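Hcp protein (Burkholderia pseudomallei K96243, PDB 3WX6) forms hexameric rings that probably stack into the tube of the bacterial type VI secretion system. Local coordinates at residues G57-D66 / I141-S149. Numbering follows the deposited sequence.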
loop_
_atom_site.group_PDB
_atom_site.type_symbol
_atom_site.label_atom_id
_atom_site.label_comp_id
_atom_site.label_asym_id
_atom_site.label_seq_id
_atom_site.Cartn_x
_atom_site.Cartn_y
_atom_site.Cartn_z
ATOM N N GLY A 57 -25.127 -10.350 -7.891
ATOM C CA GLY A 57 -24.589 -11.297 -6.942
ATOM C C GLY A 57 -23.358 -11.951 -7.525
ATOM O O GLY A 57 -23.390 -12.485 -8.633
ATOM N N THR A 58 -22.269 -11.901 -6.770
ATOM C CA THR A 58 -21.011 -12.479 -7.204
ATOM C C THR A 58 -20.329 -13.207 -6.054
ATOM O O THR A 58 -20.147 -12.636 -4.979
ATOM C CB THR A 58 -20.068 -11.381 -7.738
ATOM O OG1 THR A 58 -20.494 -10.964 -9.043
ATOM C CG2 THR A 58 -18.641 -11.884 -7.811
ATOM N N ILE A 59 -19.953 -14.462 -6.272
ATOM C CA ILE A 59 -19.123 -15.158 -5.296
ATOM C C ILE A 59 -17.786 -15.531 -5.933
ATOM O O ILE A 59 -17.734 -16.096 -7.026
ATOM C CB ILE A 59 -19.842 -16.415 -4.709
ATOM C CG1 ILE A 59 -19.039 -17.009 -3.550
ATOM C CG2 ILE A 59 -20.147 -17.459 -5.785
ATOM C CD1 ILE A 59 -19.795 -18.066 -2.781
ATOM N N THR A 60 -16.698 -15.166 -5.265
ATOM C CA THR A 60 -15.367 -15.443 -5.784
ATOM C C THR A 60 -14.686 -16.538 -4.985
ATOM O O THR A 60 -14.454 -16.380 -3.792
ATOM C CB THR A 60 -14.474 -14.180 -5.766
ATOM O OG1 THR A 60 -14.985 -13.209 -6.690
ATOM C CG2 THR A 60 -13.050 -14.533 -6.156
ATOM N N LEU A 61 -14.350 -17.639 -5.649
ATOM C CA LEU A 61 -13.723 -18.768 -4.974
ATOM C C LEU A 61 -12.244 -18.842 -5.310
ATOM O O LEU A 61 -11.870 -18.825 -6.483
ATOM C CB LEU A 61 -14.400 -20.095 -5.358
ATOM C CG LEU A 61 -15.828 -20.479 -4.937
ATOM C CD1 LEU A 61 -16.875 -19.526 -5.445
ATOM C CD2 LEU A 61 -16.144 -21.900 -5.389
ATOM N N THR A 62 -11.399 -18.925 -4.286
ATOM C CA THR A 62 -9.986 -19.190 -4.533
ATOM C C THR A 62 -9.685 -20.617 -4.109
ATOM O O THR A 62 -10.216 -21.109 -3.115
ATOM C CB THR A 62 -9.034 -18.184 -3.815
ATOM O OG1 THR A 62 -7.684 -18.411 -4.241
ATOM C CG2 THR A 62 -9.107 -18.312 -2.312
ATOM N N LYS A 63 -8.851 -21.276 -4.904
ATOM C CA LYS A 63 -8.491 -22.672 -4.700
ATOM C C LYS A 63 -7.247 -22.947 -5.534
ATOM O O LYS A 63 -6.849 -22.097 -6.331
ATOM C CB LYS A 63 -9.662 -23.584 -5.080
ATOM C CG LYS A 63 -9.758 -23.908 -6.567
ATOM C CD LYS A 63 -11.090 -24.566 -6.887
ATOM C CE LYS A 63 -11.091 -25.240 -8.251
ATOM N NZ LYS A 63 -10.341 -24.470 -9.276
ATOM N N GLU A 64 -6.618 -24.107 -5.362
ATOM C CA GLU A 64 -5.482 -24.431 -6.218
ATOM C C GLU A 64 -5.903 -24.762 -7.654
ATOM O O GLU A 64 -6.901 -24.247 -8.148
ATOM C CB GLU A 64 -4.653 -25.582 -5.646
ATOM C CG GLU A 64 -3.751 -25.241 -4.456
ATOM C CD GLU A 64 -4.473 -24.681 -3.246
ATOM O OE1 GLU A 64 -5.700 -24.475 -3.302
ATOM O OE2 GLU A 64 -3.793 -24.445 -2.224
HETATM N N MSE A 65 -5.123 -25.602 -8.331
HETATM C CA MSE A 65 -5.386 -25.933 -9.735
HETATM C C MSE A 65 -5.268 -27.452 -9.990
HETATM O O MSE A 65 -4.247 -28.061 -9.663
HETATM C CB MSE A 65 -4.433 -25.137 -10.650
HETATM C CG MSE A 65 -4.709 -23.621 -10.683
HETATM SE SE MSE A 65 -3.334 -22.505 -11.533
HETATM C CE MSE A 65 -3.482 -23.214 -13.327
ATOM N N ASP A 66 -6.310 -28.060 -10.567
ATOM C CA ASP A 66 -6.311 -29.512 -10.771
ATOM C C ASP A 66 -7.363 -29.945 -11.811
ATOM O O ASP A 66 -7.567 -29.237 -12.794
ATOM C CB ASP A 66 -6.542 -30.199 -9.430
ATOM C CG ASP A 66 -5.851 -31.520 -9.320
ATOM O OD1 ASP A 66 -6.296 -32.500 -9.928
ATOM O OD2 ASP A 66 -4.845 -31.597 -8.595
ATOM N N ILE A 141 -2.409 -21.408 -7.630
ATOM C CA ILE A 141 -3.701 -20.842 -7.260
ATOM C C ILE A 141 -4.460 -20.376 -8.498
ATOM O O ILE A 141 -3.861 -20.048 -9.523
ATOM C CB ILE A 141 -3.530 -19.689 -6.262
ATOM C CG1 ILE A 141 -2.970 -20.244 -4.962
ATOM C CG2 ILE A 141 -4.859 -19.029 -5.945
ATOM C CD1 ILE A 141 -3.534 -21.602 -4.611
ATOM N N GLU A 142 -5.785 -20.424 -8.423
ATOM C CA GLU A 142 -6.638 -19.729 -9.369
ATOM C C GLU A 142 -7.721 -19.035 -8.575
ATOM O O GLU A 142 -7.915 -19.337 -7.404
ATOM C CB GLU A 142 -7.221 -20.694 -10.416
ATOM C CG GLU A 142 -7.994 -21.868 -9.842
ATOM C CD GLU A 142 -8.195 -22.987 -10.853
ATOM O OE1 GLU A 142 -8.109 -22.726 -12.072
ATOM O OE2 GLU A 142 -8.424 -24.135 -10.426
ATOM N N GLU A 143 -8.399 -18.081 -9.197
ATOM C CA GLU A 143 -9.522 -17.406 -8.557
ATOM C C GLU A 143 -10.723 -17.367 -9.492
ATOM O O GLU A 143 -10.711 -16.654 -10.494
ATOM C CB GLU A 143 -9.129 -15.989 -8.132
ATOM C CG GLU A 143 -8.081 -15.942 -7.054
ATOM C CD GLU A 143 -7.720 -14.530 -6.667
ATOM O OE1 GLU A 143 -7.281 -13.769 -7.553
ATOM O OE2 GLU A 143 -7.878 -14.177 -5.480
ATOM N N ILE A 144 -11.756 -18.136 -9.161
ATOM C CA ILE A 144 -12.924 -18.240 -10.024
ATOM C C ILE A 144 -14.071 -17.393 -9.485
ATOM O O ILE A 144 -14.552 -17.595 -8.367
ATOM C CB ILE A 144 -13.400 -19.703 -10.169
ATOM C CG1 ILE A 144 -12.213 -20.640 -10.406
ATOM C CG2 ILE A 144 -14.389 -19.827 -11.311
ATOM C CD1 ILE A 144 -11.738 -21.349 -9.165
ATOM N N LYS A 145 -14.519 -16.450 -10.303
ATOM C CA LYS A 145 -15.559 -15.519 -9.901
ATOM C C LYS A 145 -16.868 -15.899 -10.598
ATOM O O LYS A 145 -16.964 -15.873 -11.821
ATOM C CB LYS A 145 -15.107 -14.089 -10.229
ATOM C CG LYS A 145 -16.126 -12.982 -10.048
ATOM C CD LYS A 145 -15.407 -11.626 -9.955
ATOM C CE LYS A 145 -16.312 -10.459 -10.317
ATOM N NZ LYS A 145 -16.157 -9.324 -9.365
ATOM N N PHE A 146 -17.864 -16.278 -9.804
ATOM C CA PHE A 146 -19.167 -16.681 -10.332
ATOM C C PHE A 146 -20.208 -15.571 -10.206
ATOM O O PHE A 146 -20.150 -14.750 -9.294
ATOM C CB PHE A 146 -19.673 -17.938 -9.613
ATOM C CG PHE A 146 -18.726 -19.116 -9.682
ATOM C CD1 PHE A 146 -17.673 -19.238 -8.779
ATOM C CD2 PHE A 146 -18.919 -20.126 -10.614
ATOM C CE1 PHE A 146 -16.817 -20.327 -8.828
ATOM C CE2 PHE A 146 -18.061 -21.218 -10.672
ATOM C CZ PHE A 146 -17.013 -21.320 -9.772
ATOM N N THR A 147 -21.135 -15.521 -11.155
ATOM C CA THR A 147 -22.274 -14.617 -11.061
ATOM C C THR A 147 -23.543 -15.451 -10.924
ATOM O O THR A 147 -23.679 -16.485 -11.577
ATOM C CB THR A 147 -22.362 -13.682 -12.293
ATOM O OG1 THR A 147 -21.226 -12.807 -12.314
ATOM C CG2 THR A 147 -23.625 -12.847 -12.268
ATOM N N TYR A 148 -24.463 -15.014 -10.068
ATOM C CA TYR A 148 -25.677 -15.786 -9.808
ATOM C C TYR A 148 -26.929 -14.917 -9.745
ATOM O O TYR A 148 -26.842 -13.690 -9.682
ATOM C CB TYR A 148 -25.529 -16.581 -8.499
ATOM C CG TYR A 148 -25.162 -15.753 -7.277
ATOM C CD1 TYR A 148 -26.130 -15.057 -6.562
ATOM C CD2 TYR A 148 -23.849 -15.679 -6.836
ATOM C CE1 TYR A 148 -25.801 -14.313 -5.455
ATOM C CE2 TYR A 148 -23.510 -14.937 -5.730
ATOM C CZ TYR A 148 -24.490 -14.257 -5.045
ATOM O OH TYR A 148 -24.165 -13.510 -3.939
ATOM N N SER A 149 -28.089 -15.566 -9.776
ATOM C CA SER A 149 -29.369 -14.893 -9.598
ATOM C C SER A 149 -29.968 -15.273 -8.256
ATOM O O SER A 149 -29.813 -14.551 -7.275
ATOM C CB SER A 149 -30.337 -15.239 -10.732
ATOM O OG SER A 149 -30.055 -14.467 -11.889
HETATM O O HOH W 1 -27.391 -10.950 -9.520
#
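Strands 57-63 and 142-148 pair antiparallel, their axes 4.5 Å apart at closest, in a ladder whose hydrogen-bonded pairs include Ile59 with Phe146, Leu61 with Ile144 and Lys63 with Glu142. Phe146 N gives a nearly straight 2.8 Å bond to Ile59 O, and Leu61 N one of 2.7 Å to Ile144 O. At one end Tyr148, with CG lying between its backbone N and carbonyl carbon (chi1 55°), brings its ring over Gly57: Gly57 CA sits over the ring face, 3.8 Å from the centroid, in a CH-pi contact where a glycine has no side chain to intervene. The Tyr148 hydroxyl reaches on to Asn37. Leu61 crosses Phe146 at about a right angle, its CD1 3.4 Å from Phe146 CD1, and both pack on Phe85 of the second sheet. On the other face, Thr58 CG2 and Thr60 OG1 lie against the aliphatic chain of Lys145, Thr58 CG2 3.5 Å from Lys145 CG. Lys63 and Glu142 meet at the far end, their charged groups doubtfully placed. The two central strands of this beta-barrel sheet thus turn an apolar, aromatic face inward and a polar face of threonines, Glu143 and Lys145 to the other side, part of it packed against neighbouring subunits.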